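Local coordinates for protein GLB-12 (Caenorhabditis elegans, PDB 4BJA) that is a redox signalling globin essential for reproduction that binds heme b and may carry oxygen as related globins do, at residues A[37-42]-A[189-194]. The protein carries 1 engineered substitution. Sequence-based numbering, arbitrary orientation.
Sequences RTLLRE and TDVWKK
Leu40 and Trp192 bring the helices of segments 37-42 and 189-194 nearest, with their CA atoms 6.8 Å apart. The two axes run almost at right angles, crossing at -95° with a closest approach of 9.8 Å. Within the globin fold this joins helix 34-46 to helix 185-214, which correspond to helices A and H.

From helix 34-46, Leu40 sends its CD2 methyl onto one face of the Trp192 indole. The methyl stands 3.6 Å from the centroid of the five-membered ring and 12° off its normal, a well-centred CH-pi contact; with chi1 at -71°, CG lies beside the backbone N, from where CD2 reaches the ring. The backbone of the same leucine also takes part, because Leu40 O approaches the benzo portion at Trp192 CZ2, 3.5 Å away. The CB of Val191 points toward segment 37-42, and CG1 lies 3.7 Å from Leu40 CD2, so this one methyl meets both the valine and the indole. Leu39 and Val191 meet tip to tip, Leu39 CD2 lying 3.9 Å from Val191 CG1. The same Leu39 methyl approaches the pyrrole part of Trp192 obliquely, 4.1 Å from CD1.

The indole nitrogen, Trp192 NE1, donates a hydrogen bond to Thr43 OG1, one turn beyond Leu39, and that hydroxyl is itself bonded to Leu39 O. Further out, Lys194 forms a salt bridge with Asp36, while Ile157 and Leu160 of helix 144-160 and Met100 of helix 87-108 also touch the indole.

All four touching side chains are buried, and their contact is largely apolar, with Leu40 O also against the ring. Cohesion therefore rests on dispersion and CH-pi attraction, while the bond to Thr43 satisfies the buried indole N-H and helps set the rotation of the ring against the Leu40 methyl.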
# COMPACT_ATOMS: atom_id res chain seq x y z
N ARG A 37 -4.93 14.22 -6.48
CA ARG A 37 -4.08 13.95 -7.65
C ARG A 37 -3.96 15.18 -8.51
O ARG A 37 -2.91 15.42 -9.09
CB ARG A 37 -4.61 12.74 -8.46
CG ARG A 37 -4.44 11.42 -7.64
CD ARG A 37 -4.85 10.17 -8.42
NE ARG A 37 -6.28 9.86 -8.28
CZ ARG A 37 -7.27 10.20 -9.08
NH1 ARG A 37 -7.06 10.93 -10.20
NH2 ARG A 37 -8.51 9.76 -8.74
N THR A 38 -5.04 15.93 -8.66
CA THR A 38 -4.98 17.18 -9.44
C THR A 38 -3.99 18.15 -8.76
O THR A 38 -3.16 18.81 -9.43
CB THR A 38 -6.36 17.80 -9.49
OG1 THR A 38 -7.18 16.91 -10.27
CG2 THR A 38 -6.35 19.18 -10.10
N LEU A 39 -4.08 18.25 -7.44
CA LEU A 39 -3.12 19.10 -6.68
C LEU A 39 -1.68 18.67 -6.96
O LEU A 39 -0.80 19.53 -7.20
CB LEU A 39 -3.46 19.05 -5.18
CG LEU A 39 -2.49 19.78 -4.23
CD1 LEU A 39 -3.18 19.88 -2.93
CD2 LEU A 39 -1.14 19.02 -3.99
N LEU A 40 -1.42 17.35 -6.97
CA LEU A 40 -0.04 16.87 -7.20
C LEU A 40 0.44 17.36 -8.54
O LEU A 40 1.55 17.89 -8.63
CB LEU A 40 0.05 15.35 -7.21
CG LEU A 40 -0.10 14.58 -5.95
CD1 LEU A 40 -0.09 13.11 -6.34
CD2 LEU A 40 1.13 14.86 -5.08
N ARG A 41 -0.39 17.18 -9.58
CA ARG A 41 0.01 17.64 -10.89
C ARG A 41 0.16 19.16 -10.97
O ARG A 41 1.17 19.64 -11.51
CB ARG A 41 -0.95 17.12 -11.98
CG ARG A 41 -0.44 17.43 -13.36
CD ARG A 41 0.91 16.85 -13.66
NE ARG A 41 1.30 17.15 -15.04
CZ ARG A 41 2.54 17.04 -15.50
NH1 ARG A 41 3.52 16.62 -14.68
NH2 ARG A 41 2.81 17.32 -16.79
N GLU A 42 -0.81 19.92 -10.45
CA GLU A 42 -0.77 21.40 -10.59
C GLU A 42 0.41 21.98 -9.80
O GLU A 42 1.10 22.85 -10.32
CB GLU A 42 -2.08 22.02 -10.15
CG GLU A 42 -3.24 21.69 -11.07
CD GLU A 42 -4.47 22.57 -10.84
OE1 GLU A 42 -4.69 23.02 -9.70
OE2 GLU A 42 -5.24 22.80 -11.81
N THR A 189 1.38 19.99 1.56
CA THR A 189 2.32 19.17 2.33
C THR A 189 1.77 17.75 2.59
O THR A 189 2.48 16.76 2.36
CB THR A 189 2.67 19.89 3.67
OG1 THR A 189 3.27 21.17 3.41
CG2 THR A 189 3.60 19.08 4.54
N ASP A 190 0.51 17.66 3.05
CA ASP A 190 -0.06 16.37 3.40
C ASP A 190 -0.21 15.49 2.13
O ASP A 190 0.11 14.31 2.17
CB ASP A 190 -1.41 16.55 4.14
CG ASP A 190 -1.29 17.34 5.47
OD1 ASP A 190 -0.18 17.69 5.93
OD2 ASP A 190 -2.35 17.65 6.05
N VAL A 191 -0.65 16.08 1.02
CA VAL A 191 -0.83 15.31 -0.20
C VAL A 191 0.51 14.79 -0.73
O VAL A 191 0.60 13.61 -1.12
CB VAL A 191 -1.59 16.12 -1.30
CG1 VAL A 191 -1.57 15.36 -2.58
CG2 VAL A 191 -3.04 16.36 -0.85
N TRP A 192 1.53 15.65 -0.74
CA TRP A 192 2.82 15.22 -1.25
C TRP A 192 3.42 14.18 -0.33
O TRP A 192 4.08 13.24 -0.79
CB TRP A 192 3.76 16.45 -1.47
CG TRP A 192 3.57 16.99 -2.84
CD1 TRP A 192 2.71 17.99 -3.22
CD2 TRP A 192 4.19 16.52 -4.04
NE1 TRP A 192 2.77 18.18 -4.58
CE2 TRP A 192 3.69 17.30 -5.11
CE3 TRP A 192 5.15 15.54 -4.31
CZ2 TRP A 192 4.11 17.10 -6.43
CZ3 TRP A 192 5.57 15.36 -5.62
CH2 TRP A 192 5.04 16.13 -6.67
N LYS A 193 3.21 14.31 0.98
CA LYS A 193 3.69 13.24 1.88
C LYS A 193 2.98 11.91 1.60
O LYS A 193 3.64 10.88 1.57
CB LYS A 193 3.60 13.62 3.35
CG LYS A 193 4.66 14.68 3.71
CD LYS A 193 4.58 15.04 5.19
CE LYS A 193 5.62 16.10 5.56
NZ LYS A 193 5.39 16.63 6.99
N LYS A 194 1.65 11.93 1.42
CA LYS A 194 0.96 10.66 1.11
C LYS A 194 1.45 10.05 -0.18
O LYS A 194 1.71 8.85 -0.25
CB LYS A 194 -0.55 10.85 1.05
CG LYS A 194 -1.12 11.12 2.43
CD LYS A 194 -2.68 11.15 2.37
CE LYS A 194 -3.25 12.11 1.31
NZ LYS A 194 -4.78 12.01 1.18